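Local coordinates for putative tryptophan halogenase (Xanthomonas campestris pv. campestris, PDB 6Y1W), which probably acts as an FAD-dependent halogenase of the tryptophan halogenase family, a group related to flavin monooxygenases, at residues H387-F391 against L439-W445; R422-F426 against W445-L450; F120-W124 against F136-C140; F320-R325 against A339-L343. One frame throughout, in Å; residues are numbered along the deposited sequence.

Contact 1 of 4, residues H387-F391 against L439-W445. With BUD ((2S,3S)-butane-2,3-diol), chain H.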
loop_
_atom_site.group_PDB
_atom_site.type_symbol
_atom_site.label_atom_id
_atom_site.label_comp_id
_atom_site.label_asym_id
_atom_site.label_seq_id
_atom_site.Cartn_x
_atom_site.Cartn_y
_atom_site.Cartn_z
ATOM N N HIS A 387 3.983 -12.452 -3.690
ATOM C CA HIS A 387 3.929 -11.486 -4.779
ATOM C C HIS A 387 5.193 -11.551 -5.648
ATOM O O HIS A 387 5.123 -11.472 -6.886
ATOM C CB HIS A 387 3.766 -10.081 -4.225
ATOM C CG HIS A 387 4.220 -9.059 -5.187
ATOM N ND1 HIS A 387 3.460 -8.710 -6.278
ATOM C CD2 HIS A 387 5.391 -8.379 -5.298
ATOM C CE1 HIS A 387 4.125 -7.828 -7.006
ATOM N NE2 HIS A 387 5.293 -7.609 -6.432
ATOM N N ILE A 388 6.366 -11.642 -5.019
ATOM C CA ILE A 388 7.586 -11.755 -5.813
ATOM C C ILE A 388 7.610 -13.081 -6.573
ATOM O O ILE A 388 7.973 -13.117 -7.763
ATOM C CB ILE A 388 8.814 -11.572 -4.904
ATOM C CG1 ILE A 388 8.827 -10.141 -4.354
ATOM C CG2 ILE A 388 10.085 -11.762 -5.633
ATOM C CD1 ILE A 388 9.842 -9.982 -3.126
ATOM N N ARG A 389 7.198 -14.172 -5.910
ATOM C CA ARG A 389 7.084 -15.480 -6.564
ATOM C C ARG A 389 6.279 -15.367 -7.850
ATOM O O ARG A 389 6.701 -15.878 -8.904
ATOM C CB ARG A 389 6.432 -16.493 -5.610
ATOM C CG ARG A 389 6.214 -17.877 -6.272
ATOM C CD ARG A 389 5.098 -18.626 -5.585
ATOM N NE ARG A 389 3.840 -17.930 -5.794
ATOM C CZ ARG A 389 2.759 -18.114 -5.027
ATOM N NH1 ARG A 389 2.840 -19.004 -4.023
ATOM N NH2 ARG A 389 1.616 -17.437 -5.278
ATOM N N ASP A 390 5.120 -14.678 -7.785
ATOM C CA ASP A 390 4.253 -14.594 -8.962
ATOM C C ASP A 390 4.962 -13.883 -10.098
ATOM O O ASP A 390 4.780 -14.232 -11.273
ATOM C CB ASP A 390 2.946 -13.872 -8.628
ATOM C CG ASP A 390 1.968 -14.746 -7.842
ATOM O OD1 ASP A 390 2.275 -15.939 -7.593
ATOM O OD2 ASP A 390 0.914 -14.179 -7.436
ATOM N N PHE A 391 5.759 -12.863 -9.770
ATOM C CA PHE A 391 6.444 -12.112 -10.808
ATOM C C PHE A 391 7.551 -12.946 -11.457
ATOM O O PHE A 391 7.813 -12.813 -12.666
ATOM C CB PHE A 391 7.015 -10.817 -10.206
ATOM C CG PHE A 391 7.239 -9.722 -11.248
ATOM C CD1 PHE A 391 6.217 -8.835 -11.557
ATOM C CD2 PHE A 391 8.471 -9.596 -11.902
ATOM C CE1 PHE A 391 6.419 -7.832 -12.524
ATOM C CE2 PHE A 391 8.680 -8.614 -12.844
ATOM C CZ PHE A 391 7.661 -7.721 -13.162
ATOM N N LEU A 439 6.539 -5.610 -3.959
ATOM C CA LEU A 439 7.773 -5.050 -4.492
ATOM C C LEU A 439 7.561 -4.430 -5.872
ATOM O O LEU A 439 8.045 -3.333 -6.140
ATOM C CB LEU A 439 8.851 -6.134 -4.546
ATOM C CG LEU A 439 10.103 -5.744 -5.329
ATOM C CD1 LEU A 439 10.832 -4.546 -4.695
ATOM C CD2 LEU A 439 11.035 -6.944 -5.399
ATOM N N PHE A 440 6.925 -5.156 -6.791
ATOM C CA PHE A 440 6.982 -4.754 -8.189
ATOM C C PHE A 440 5.932 -3.678 -8.474
ATOM O O PHE A 440 4.738 -3.869 -8.218
ATOM C CB PHE A 440 6.842 -5.984 -9.085
ATOM C CG PHE A 440 8.063 -6.880 -9.003
ATOM C CD1 PHE A 440 9.253 -6.467 -9.579
ATOM C CD2 PHE A 440 8.032 -8.092 -8.314
ATOM C CE1 PHE A 440 10.373 -7.245 -9.487
ATOM C CE2 PHE A 440 9.153 -8.882 -8.210
ATOM C CZ PHE A 440 10.333 -8.467 -8.803
ATOM N N ALA A 441 6.402 -2.542 -8.968
ATOM C CA ALA A 441 5.567 -1.407 -9.280
ATOM C C ALA A 441 4.763 -1.660 -10.563
ATOM O O ALA A 441 5.008 -2.602 -11.316
ATOM C CB ALA A 441 6.435 -0.162 -9.451
ATOM N N GLU A 442 3.760 -0.810 -10.782
ATOM C CA GLU A 442 3.010 -0.886 -12.034
ATOM C C GLU A 442 3.928 -0.876 -13.252
ATOM O O GLU A 442 3.711 -1.651 -14.191
ATOM C CB GLU A 442 1.987 0.255 -12.094
ATOM C CG GLU A 442 0.842 0.030 -11.113
ATOM C CD GLU A 442 -0.194 1.139 -11.126
ATOM O OE1 GLU A 442 -0.065 2.070 -11.933
ATOM O OE2 GLU A 442 -1.145 1.072 -10.316
ATOM N N ASN A 443 4.971 -0.028 -13.257
ATOM C CA ASN A 443 5.890 0.028 -14.398
ATOM C C ASN A 443 6.490 -1.346 -14.703
ATOM O O ASN A 443 6.736 -1.684 -15.879
ATOM C CB ASN A 443 7.029 1.028 -14.119
ATOM C CG ASN A 443 8.005 1.144 -15.302
ATOM O OD1 ASN A 443 7.642 1.666 -16.329
ATOM N ND2 ASN A 443 9.223 0.660 -15.140
ATOM N N SER A 444 6.800 -2.110 -13.653
ATOM C CA SER A 444 7.434 -3.417 -13.822
ATOM C C SER A 444 6.477 -4.402 -14.471
ATOM O O SER A 444 6.844 -5.088 -15.436
ATOM C CB SER A 444 7.882 -3.963 -12.465
ATOM O OG SER A 444 9.038 -3.265 -12.022
ATOM N N TRP A 445 5.242 -4.486 -13.945
ATOM C CA TRP A 445 4.222 -5.352 -14.550
ATOM C C TRP A 445 4.018 -4.998 -16.027
ATOM O O TRP A 445 3.916 -5.895 -16.886
ATOM C CB TRP A 445 2.880 -5.204 -13.802
ATOM C CG TRP A 445 2.832 -5.892 -12.486
ATOM C CD1 TRP A 445 2.911 -5.297 -11.250
ATOM C CD2 TRP A 445 2.665 -7.300 -12.243
ATOM N NE1 TRP A 445 2.811 -6.241 -10.268
ATOM C CE2 TRP A 445 2.676 -7.482 -10.840
ATOM C CE3 TRP A 445 2.517 -8.418 -13.075
ATOM C CZ2 TRP A 445 2.532 -8.743 -10.241
ATOM C CZ3 TRP A 445 2.387 -9.678 -12.483
ATOM C CH2 TRP A 445 2.392 -9.829 -11.074
HETATM C C1 BUD H . 12.740 -3.302 -8.120
HETATM O O1 BUD H . 11.777 -4.102 -10.138
HETATM C C2 BUD H . 11.439 -3.602 -8.865
HETATM O O2 BUD H . 9.347 -2.543 -9.608
HETATM C C3 BUD H . 10.612 -2.319 -9.005
HETATM C C4 BUD H . 10.401 -1.715 -7.611
#
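CG of Phe-391 is trans to its backbone N (chi1 -157°), while CG of Phe-440 stands beside its own N (chi1 -69°), and with these torsions the two rings lie in a face-to-face stack, centroids 3.9 Å apart and planes 12° from parallel. On the opposite face of Phe-440, toward its rim, lies CD2 of Leu-439, which also meets CD1 of Ile-388, so the flat ring is held between an aromatic and an aliphatic side chain. Phe-391 in turn presents its edge to the indole of Trp-445, with CE1 3.8 Å from CD2 of Trp-445, in an edge-to-face contact.

His-387 adds the polar element. Its NE2 accepts a nearly straight bond of 3.0 Å from the backbone N of Phe-440, with the donor tilted from the imidazole plane. This is consistent with an NE2 that carries no proton, and the bond ties the loop to the helix within a buried aromatic cluster.

Beyond the rings, butanediol O2 takes a bond of 3.0 Å from N of Ala-441 and shares a 2.5 Å hydrogen bond with OG of Ser-444, which is also bonded to His-106.

The contact thus joins helix 371-397 to the start of helix 442-451, with helix 417-429 touching His-387 and Trp-445 and helix 350-363 touching Ile-388 and Leu-439.

Contact 2 of 4, residues R422-F426 against W445-L450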
loop_
_atom_site.group_PDB
_atom_site.type_symbol
_atom_site.label_atom_id
_atom_site.label_comp_id
_atom_site.label_asym_id
_atom_site.label_seq_id
_atom_site.Cartn_x
_atom_site.Cartn_y
_atom_site.Cartn_z
ATOM N N ARG A 422 -3.774 -11.169 -12.677
ATOM C CA ARG A 422 -3.008 -10.024 -13.156
ATOM C C ARG A 422 -2.755 -10.104 -14.658
ATOM O O ARG A 422 -2.891 -9.105 -15.372
ATOM C CB ARG A 422 -1.665 -9.919 -12.409
ATOM C CG ARG A 422 -1.821 -9.728 -10.854
ATOM C CD ARG A 422 -1.510 -8.293 -10.454
ATOM N NE ARG A 422 -0.939 -8.174 -9.123
ATOM C CZ ARG A 422 -0.372 -7.078 -8.631
ATOM N NH1 ARG A 422 -0.285 -5.963 -9.324
ATOM N NH2 ARG A 422 0.119 -7.106 -7.413
ATOM N N MET A 423 -2.405 -11.288 -15.165
ATOM C CA MET A 423 -2.168 -11.418 -16.601
ATOM C C MET A 423 -3.426 -11.164 -17.422
ATOM O O MET A 423 -3.361 -10.497 -18.467
ATOM C CB MET A 423 -1.611 -12.816 -16.888
ATOM C CG MET A 423 -0.209 -13.004 -16.270
ATOM S SD MET A 423 0.456 -14.642 -16.614
ATOM C CE MET A 423 0.971 -14.393 -18.346
ATOM N N GLU A 424 -4.575 -11.668 -16.947
ATOM C CA GLU A 424 -5.841 -11.469 -17.657
ATOM C C GLU A 424 -6.278 -10.006 -17.626
ATOM O O GLU A 424 -6.787 -9.480 -18.618
ATOM C CB GLU A 424 -6.913 -12.399 -17.065
ATOM C CG GLU A 424 -6.710 -13.857 -17.527
ATOM C CD GLU A 424 -7.638 -14.885 -16.888
ATOM O OE1 GLU A 424 -8.564 -14.509 -16.134
ATOM O OE2 GLU A 424 -7.423 -16.091 -17.155
ATOM N N LEU A 425 -6.075 -9.324 -16.504
ATOM C CA LEU A 425 -6.369 -7.897 -16.454
ATOM C C LEU A 425 -5.598 -7.137 -17.524
ATOM O O LEU A 425 -6.137 -6.249 -18.196
ATOM C CB LEU A 425 -6.023 -7.366 -15.060
ATOM C CG LEU A 425 -6.563 -6.008 -14.677
ATOM C CD1 LEU A 425 -8.096 -6.012 -14.634
ATOM C CD2 LEU A 425 -5.972 -5.656 -13.318
ATOM N N PHE A 426 -4.315 -7.438 -17.677
ATOM C CA PHE A 426 -3.528 -6.733 -18.675
ATOM C C PHE A 426 -3.949 -7.157 -20.091
ATOM O O PHE A 426 -4.076 -6.313 -20.971
ATOM C CB PHE A 426 -2.032 -6.989 -18.449
ATOM C CG PHE A 426 -1.148 -6.066 -19.231
ATOM C CD1 PHE A 426 -1.116 -4.707 -18.946
ATOM C CD2 PHE A 426 -0.433 -6.540 -20.325
ATOM C CE1 PHE A 426 -0.307 -3.816 -19.710
ATOM C CE2 PHE A 426 0.374 -5.674 -21.091
ATOM C CZ PHE A 426 0.433 -4.302 -20.767
ATOM N N TRP A 445 5.242 -4.486 -13.945
ATOM C CA TRP A 445 4.222 -5.352 -14.550
ATOM C C TRP A 445 4.018 -4.998 -16.027
ATOM O O TRP A 445 3.916 -5.895 -16.886
ATOM C CB TRP A 445 2.880 -5.204 -13.802
ATOM C CG TRP A 445 2.832 -5.892 -12.486
ATOM C CD1 TRP A 445 2.911 -5.297 -11.250
ATOM C CD2 TRP A 445 2.665 -7.300 -12.243
ATOM N NE1 TRP A 445 2.811 -6.241 -10.268
ATOM C CE2 TRP A 445 2.676 -7.482 -10.840
ATOM C CE3 TRP A 445 2.517 -8.418 -13.075
ATOM C CZ2 TRP A 445 2.532 -8.743 -10.241
ATOM C CZ3 TRP A 445 2.387 -9.678 -12.483
ATOM C CH2 TRP A 445 2.392 -9.829 -11.074
ATOM N N ILE A 446 3.955 -3.694 -16.339
ATOM C CA ILE A 446 3.720 -3.267 -17.719
ATOM C C ILE A 446 4.910 -3.621 -18.597
ATOM O O ILE A 446 4.755 -4.241 -19.647
ATOM C CB ILE A 446 3.435 -1.754 -17.797
ATOM C CG1 ILE A 446 2.213 -1.372 -16.970
ATOM C CG2 ILE A 446 3.311 -1.291 -19.259
ATOM C CD1 ILE A 446 2.143 0.137 -16.726
ATOM N N GLN A 447 6.123 -3.252 -18.175
ATOM C CA GLN A 447 7.278 -3.522 -19.035
ATOM C C GLN A 447 7.450 -5.018 -19.284
ATOM O O GLN A 447 7.755 -5.443 -20.410
ATOM C CB GLN A 447 8.559 -2.937 -18.440
ATOM C CG GLN A 447 8.647 -1.405 -18.482
ATOM C CD GLN A 447 10.060 -0.956 -18.084
ATOM O OE1 GLN A 447 10.828 -1.743 -17.609
ATOM N NE2 GLN A 447 10.375 0.316 -18.290
ATOM N N VAL A 448 7.295 -5.838 -18.246
ATOM C CA VAL A 448 7.523 -7.264 -18.441
ATOM C C VAL A 448 6.384 -7.904 -19.237
ATOM O O VAL A 448 6.636 -8.746 -20.112
ATOM C CB VAL A 448 7.736 -7.941 -17.081
ATOM C CG1 VAL A 448 7.782 -9.426 -17.227
ATOM C CG2 VAL A 448 9.082 -7.411 -16.518
ATOM N N MET A 449 5.122 -7.556 -18.945
ATOM C CA MET A 449 4.055 -8.195 -19.728
ATOM C C MET A 449 4.072 -7.734 -21.184
ATOM O O MET A 449 3.941 -8.566 -22.095
ATOM C CB MET A 449 2.686 -7.975 -19.091
ATOM C CG MET A 449 2.598 -8.813 -17.828
ATOM S SD MET A 449 0.900 -8.933 -17.174
ATOM C CE MET A 449 0.718 -7.315 -16.448
ATOM N N LEU A 450 4.278 -6.432 -21.450
ATOM C CA LEU A 450 4.388 -6.020 -22.850
ATOM C C LEU A 450 5.618 -6.648 -23.492
ATOM O O LEU A 450 5.565 -7.118 -24.650
ATOM C CB LEU A 450 4.499 -4.499 -22.945
ATOM C CG LEU A 450 3.251 -3.649 -22.898
ATOM C CD1 LEU A 450 3.678 -2.171 -22.945
ATOM C CD2 LEU A 450 2.346 -4.006 -24.086
HETATM O O HOH W 1 2.296 -5.092 -7.538
#
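Arg-422 lays its guanidinium over one face of the Trp-445 indole, the two planes 23° apart. NH1 comes within 3.2 Å of NE1 of Trp-445, but both are donors, so the flat groups lie over one another by van der Waals contact, without a hydrogen bond. The aliphatic part of the arginine joins in: CD sits over the six-membered ring, 4.2 Å from its centroid, as a CH-pi contact. Arginine suits this place because its chain is apolar and its end flat. The two donors are reconciled by a water, which accepts from NH2 of Arg-422 and from NE1 of Trp-445, each at 3.0 Å, and lies at the edge of the indole.

One turn further along each helix the contact is apolar. Met-449, bent at its last torsion (chi3 -76°), brings CE to 3.4 Å from CB of Phe-426, while its SD makes an oblique Met-aromatic contact with the ring. The edge of that ring meets Leu-450, CZ to CG being 3.6 Å.

In the next shell, Glu-438 forms a salt bridge with NH2 of Arg-422 and probably holds the guanidinium in place; Phe-433 adds a cation-pi contact.

The segments of helices 417-429 and 442-451 cross at -80°, their axes 11.2 Å apart. Val-448 of the latter packs on helix 371-397 and strand 102-107, and Glu-424 and Leu-425 of the former meet the second subunit.

Contact 3 of 4, residues F120-W124 against F136-C140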
loop_
_atom_site.group_PDB
_atom_site.type_symbol
_atom_site.label_atom_id
_atom_site.label_comp_id
_atom_site.label_asym_id
_atom_site.label_seq_id
_atom_site.Cartn_x
_atom_site.Cartn_y
_atom_site.Cartn_z
ATOM N N PHE A 120 0.190 5.660 -18.226
ATOM C CA PHE A 120 0.754 6.040 -19.531
ATOM C C PHE A 120 0.516 4.989 -20.609
ATOM O O PHE A 120 0.351 5.321 -21.793
ATOM C CB PHE A 120 2.273 6.259 -19.403
ATOM C CG PHE A 120 2.951 6.486 -20.752
ATOM C CD1 PHE A 120 2.685 7.652 -21.429
ATOM C CD2 PHE A 120 3.853 5.553 -21.277
ATOM C CE1 PHE A 120 3.306 7.911 -22.678
ATOM C CE2 PHE A 120 4.463 5.786 -22.535
ATOM C CZ PHE A 120 4.160 6.979 -23.235
ATOM N N GLN A 121 0.557 3.712 -20.240
ATOM C CA GLN A 121 0.477 2.660 -21.241
ATOM C C GLN A 121 -0.816 2.717 -22.036
ATOM O O GLN A 121 -0.839 2.219 -23.166
ATOM C CB GLN A 121 0.672 1.275 -20.620
ATOM C CG GLN A 121 -0.528 0.696 -19.859
ATOM C CD GLN A 121 -0.655 1.204 -18.427
ATOM O OE1 GLN A 121 -0.086 2.236 -18.051
ATOM N NE2 GLN A 121 -1.512 0.525 -17.640
ATOM N N HIS A 122 -1.897 3.284 -21.470
ATOM C CA HIS A 122 -3.146 3.394 -22.232
ATOM C C HIS A 122 -3.005 4.380 -23.373
ATOM O O HIS A 122 -3.474 4.104 -24.485
ATOM C CB HIS A 122 -4.300 3.773 -21.299
ATOM C CG HIS A 122 -4.579 2.703 -20.300
ATOM N ND1 HIS A 122 -5.230 1.539 -20.647
ATOM C CD2 HIS A 122 -4.191 2.555 -19.009
ATOM C CE1 HIS A 122 -5.277 0.738 -19.601
ATOM N NE2 HIS A 122 -4.652 1.330 -18.593
ATOM N N PHE A 123 -2.311 5.499 -23.140
ATOM C CA PHE A 123 -2.027 6.438 -24.223
ATOM C C PHE A 123 -1.067 5.820 -25.221
ATOM O O PHE A 123 -1.242 5.979 -26.437
ATOM C CB PHE A 123 -1.479 7.744 -23.649
ATOM C CG PHE A 123 -2.445 8.383 -22.702
ATOM C CD1 PHE A 123 -3.471 9.181 -23.178
ATOM C CD2 PHE A 123 -2.390 8.091 -21.340
ATOM C CE1 PHE A 123 -4.414 9.726 -22.316
ATOM C CE2 PHE A 123 -3.313 8.631 -20.465
ATOM C CZ PHE A 123 -4.334 9.446 -20.939
ATOM N N TRP A 124 -0.074 5.074 -24.733
ATOM C CA TRP A 124 0.851 4.428 -25.666
ATOM C C TRP A 124 0.137 3.394 -26.533
ATOM O O TRP A 124 0.394 3.318 -27.740
ATOM C CB TRP A 124 2.013 3.797 -24.905
ATOM C CG TRP A 124 3.028 3.208 -25.815
ATOM C CD1 TRP A 124 4.114 3.852 -26.349
ATOM C CD2 TRP A 124 3.076 1.866 -26.315
ATOM N NE1 TRP A 124 4.832 2.988 -27.146
ATOM C CE2 TRP A 124 4.205 1.774 -27.166
ATOM C CE3 TRP A 124 2.267 0.742 -26.156
ATOM C CZ2 TRP A 124 4.561 0.590 -27.826
ATOM C CZ3 TRP A 124 2.615 -0.421 -26.818
ATOM C CH2 TRP A 124 3.744 -0.489 -27.653
ATOM N N PHE A 136 8.013 1.201 -26.694
ATOM C CA PHE A 136 7.661 1.588 -25.332
ATOM C C PHE A 136 8.876 2.047 -24.539
ATOM O O PHE A 136 8.778 2.973 -23.729
ATOM C CB PHE A 136 7.000 0.397 -24.619
ATOM C CG PHE A 136 6.293 0.764 -23.331
ATOM C CD1 PHE A 136 5.236 1.647 -23.347
ATOM C CD2 PHE A 136 6.665 0.183 -22.115
ATOM C CE1 PHE A 136 4.556 1.988 -22.184
ATOM C CE2 PHE A 136 6.001 0.518 -20.941
ATOM C CZ PHE A 136 4.951 1.424 -20.964
ATOM N N GLY A 137 10.038 1.415 -24.767
ATOM C CA GLY A 137 11.226 1.770 -23.986
ATOM C C GLY A 137 11.744 3.173 -24.245
ATOM O O GLY A 137 12.414 3.746 -23.382
ATOM N N ASP A 138 11.429 3.759 -25.413
ATOM C CA ASP A 138 11.892 5.105 -25.734
ATOM C C ASP A 138 11.343 6.176 -24.806
ATOM O O ASP A 138 11.843 7.305 -24.826
ATOM C CB ASP A 138 11.496 5.508 -27.171
ATOM C CG ASP A 138 12.326 4.773 -28.224
ATOM O OD1 ASP A 138 13.187 3.966 -27.837
ATOM O OD2 ASP A 138 12.106 4.958 -29.445
ATOM N N TYR A 139 10.348 5.859 -23.988
ATOM C CA TYR A 139 9.712 6.839 -23.121
ATOM C C TYR A 139 10.148 6.718 -21.661
ATOM O O TYR A 139 9.517 7.318 -20.798
ATOM C CB TYR A 139 8.182 6.725 -23.267
ATOM C CG TYR A 139 7.781 6.841 -24.731
ATOM C CD1 TYR A 139 7.688 8.104 -25.338
ATOM C CD2 TYR A 139 7.491 5.709 -25.492
ATOM C CE1 TYR A 139 7.346 8.210 -26.691
ATOM C CE2 TYR A 139 7.149 5.826 -26.856
ATOM C CZ TYR A 139 7.069 7.086 -27.423
ATOM O OH TYR A 139 6.757 7.238 -28.767
ATOM N N CYS A 140 11.234 5.991 -21.385
ATOM C CA CYS A 140 11.719 5.742 -20.024
ATOM C C CYS A 140 13.210 6.071 -19.940
ATOM O O CYS A 140 14.025 5.430 -20.621
ATOM C CB CYS A 140 11.504 4.278 -19.646
ATOM S SG CYS A 140 12.103 3.919 -17.989
#
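Aromatic contacts dominate between Trp-124 and Phe-136, whose rings pair edge-to-face. The edge of Phe-136 points at the five-membered ring of the indole, centroids 5.0 Å apart and planes at 75°, with CD1 of Phe-136 lying 3.7 Å from CG of Trp-124. With CG trans to the backbone N (chi1 -176°) the indole extends toward 136-140, where it has Phe-136 over a face and Tyr-139 at its rim, CE2 of Tyr-139 being 3.7 Å from CD1 of Trp-124; a broad bicyclic side chain suits this use of both surfaces. Phe-120, one helical turn earlier, pairs obliquely with Tyr-139, the planes at 54°, and completes a four-ring cluster.

Among the closest apolar approaches, CD2 of Phe-120 comes to 3.7 Å from CE1 of Phe-136, and its CE2 lies 3.9 Å from CB of Tyr-139.

The polar atoms of two of the rings are met by the linker: the indole NE1 hydrogen-bonds to the carbonyl of Arg-134, and the hydroxyl oxygen of Tyr-139 accepts from the backbone N of Arg-134. The indole N-H thus has an acceptor and the tyrosine oxygen a donor.

The cluster ties helix 120-129 to the short 3-10 turn that precedes helix 141-148. Helix 468-486 packs against Phe-120 and Tyr-139, and helix 442-451 against Phe-136.

Contact 4 of 4, residues F320-R325 against A339-L343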
loop_
_atom_site.group_PDB
_atom_site.type_symbol
_atom_site.label_atom_id
_atom_site.label_comp_id
_atom_site.label_asym_id
_atom_site.label_seq_id
_atom_site.Cartn_x
_atom_site.Cartn_y
_atom_site.Cartn_z
ATOM N N PHE A 320 19.721 -25.389 -5.512
ATOM C CA PHE A 320 18.737 -24.612 -4.763
ATOM C C PHE A 320 17.361 -25.106 -5.179
ATOM O O PHE A 320 17.231 -25.906 -6.106
ATOM C CB PHE A 320 18.881 -23.115 -5.033
ATOM C CG PHE A 320 19.035 -22.785 -6.483
ATOM C CD1 PHE A 320 17.950 -22.840 -7.327
ATOM C CD2 PHE A 320 20.283 -22.426 -6.999
ATOM C CE1 PHE A 320 18.099 -22.508 -8.683
ATOM C CE2 PHE A 320 20.442 -22.129 -8.320
ATOM C CZ PHE A 320 19.342 -22.182 -9.171
ATOM N N THR A 321 16.329 -24.619 -4.494
ATOM C CA THR A 321 14.961 -24.958 -4.884
ATOM C C THR A 321 14.056 -23.805 -4.470
ATOM O O THR A 321 14.264 -23.227 -3.392
ATOM C CB THR A 321 14.482 -26.301 -4.270
ATOM O OG1 THR A 321 13.238 -26.714 -4.858
ATOM C CG2 THR A 321 14.360 -26.219 -2.755
ATOM N N PRO A 322 13.086 -23.441 -5.316
ATOM C CA PRO A 322 12.201 -22.297 -5.044
ATOM C C PRO A 322 11.216 -22.653 -3.948
ATOM O O PRO A 322 10.540 -23.679 -4.031
ATOM C CB PRO A 322 11.472 -22.079 -6.379
ATOM C CG PRO A 322 11.481 -23.521 -6.993
ATOM C CD PRO A 322 12.798 -24.088 -6.613
ATOM N N ASN A 323 11.181 -21.832 -2.902
ATOM C CA ASN A 323 10.409 -22.174 -1.710
ATOM C C ASN A 323 10.253 -20.984 -0.773
ATOM O O ASN A 323 10.994 -19.991 -0.832
ATOM C CB ASN A 323 11.080 -23.311 -0.950
ATOM C CG ASN A 323 12.232 -22.811 -0.089
ATOM O OD1 ASN A 323 12.039 -22.413 1.065
ATOM N ND2 ASN A 323 13.421 -22.754 -0.678
ATOM N N GLN A 324 9.310 -21.126 0.167
ATOM C CA GLN A 324 9.202 -20.206 1.296
ATOM C C GLN A 324 9.009 -21.035 2.554
ATOM O O GLN A 324 8.218 -21.978 2.554
ATOM C CB GLN A 324 8.062 -19.159 1.138
ATOM C CG GLN A 324 6.608 -19.585 1.534
ATOM C CD GLN A 324 5.614 -18.412 1.681
ATOM O OE1 GLN A 324 5.759 -17.546 2.559
ATOM N NE2 GLN A 324 4.590 -18.396 0.835
ATOM N N ARG A 325 9.762 -20.702 3.596
ATOM C CA ARG A 325 9.548 -21.294 4.909
ATOM C C ARG A 325 8.105 -21.007 5.323
ATOM O O ARG A 325 7.596 -19.906 5.091
ATOM C CB ARG A 325 10.561 -20.660 5.874
ATOM C CG ARG A 325 10.875 -21.360 7.168
ATOM C CD ARG A 325 11.490 -22.729 7.010
ATOM N NE ARG A 325 12.842 -22.813 6.485
ATOM C CZ ARG A 325 13.579 -23.919 6.561
ATOM N NH1 ARG A 325 14.791 -23.954 6.032
ATOM N NH2 ARG A 325 13.099 -25.018 7.153
ATOM N N ALA A 339 17.802 -19.340 4.639
ATOM C CA ALA A 339 17.044 -20.103 5.626
ATOM C C ALA A 339 15.557 -19.804 5.593
ATOM O O ALA A 339 14.768 -20.633 6.100
ATOM C CB ALA A 339 17.574 -19.826 7.049
ATOM N N SER A 340 15.156 -18.635 5.079
ATOM C CA SER A 340 13.757 -18.213 5.040
ATOM C C SER A 340 13.068 -18.572 3.731
ATOM O O SER A 340 11.835 -18.526 3.664
ATOM C CB SER A 340 13.641 -16.696 5.271
ATOM O OG SER A 340 14.104 -15.934 4.140
ATOM N N GLY A 341 13.829 -18.883 2.695
ATOM C CA GLY A 341 13.253 -19.158 1.387
ATOM C C GLY A 341 14.262 -18.883 0.285
ATOM O O GLY A 341 15.371 -18.410 0.523
ATOM N N PHE A 342 13.839 -19.188 -0.945
ATOM C CA PHE A 342 14.693 -18.933 -2.101
ATOM C C PHE A 342 13.863 -18.703 -3.356
ATOM O O PHE A 342 12.923 -19.458 -3.639
ATOM C CB PHE A 342 15.633 -20.100 -2.369
ATOM C CG PHE A 342 16.442 -19.915 -3.627
ATOM C CD1 PHE A 342 17.581 -19.165 -3.593
ATOM C CD2 PHE A 342 16.013 -20.446 -4.830
ATOM C CE1 PHE A 342 18.325 -18.982 -4.751
ATOM C CE2 PHE A 342 16.746 -20.249 -5.977
ATOM C CZ PHE A 342 17.915 -19.518 -5.907
ATOM N N LEU A 343 14.222 -17.668 -4.112
ATOM C CA LEU A 343 13.820 -17.521 -5.507
ATOM C C LEU A 343 15.062 -17.243 -6.332
ATOM O O LEU A 343 15.971 -16.547 -5.878
ATOM C CB LEU A 343 12.824 -16.384 -5.689
ATOM C CG LEU A 343 11.440 -16.697 -5.119
ATOM C CD1 LEU A 343 10.586 -15.458 -5.063
ATOM C CD2 LEU A 343 10.770 -17.723 -6.080
#
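Phe-320 overlaps the outer part of the Phe-342 ring, its CB lying over one face as a CH-pi contact, 3.8 Å from the ring centroid. The two rings meet obliquely, with planes 31° apart.

The backbones pair as antiparallel strands. Asn-323 and Phe-342 form a hydrogen-bonded pair, each N to the other's O at 3.0 Å, and N of Arg-325 bonds to O of Ser-340. Gly-341 faces Gln-324 in a non-hydrogen-bonded pair, its CA 3.3 Å from O of Asn-323, an approach that suits a residue without a side chain, as does its positive phi (155°). Asn-323 folds its amide back, ND2 giving a 2.9 Å bond to O of Thr-321.

Arg-325, curled at chi2 and chi3, sends NE to O of Ala-339 at 2.9 Å, nearly along the C=O axis; NH1 adds a weak bond, and NH2 reaches the carbonyl of Val-235, the long, branched end thus serving two carbonyls.

This makes a small antiparallel sheet, strand 323-325 lying between 237-239 and 341-342, near Leu-338, a predicted FAD-binding residue.

Overall arrangement
Contacts 1 and 2, centres 10 Å apart, share Trp-445, whose indole receives Phe-391 on one face and Arg-422 on the other. Helix 442-451 carries the packing on to contact 3, CG2 of Ile-446 lying 3.6 Å from CZ of Phe-136. Contact 1 meets contact 4 where Ile-388 packs on Leu-343. Contacts 3 and 4, centres about 35 Å apart, end this series on opposite sides of the protein's centre. Contact 1 lines part of a butanediol pocket; its Phe-391 and Phe-440 are about 4 Å from Glu-347 (predicted tryptophan binding) and about 9 Å from Lys-89 (predicted catalytic) respectively, while Phe-342 of contact 4 is about 4 Å from Leu-338 (predicted FAD binding), side chain to side chain.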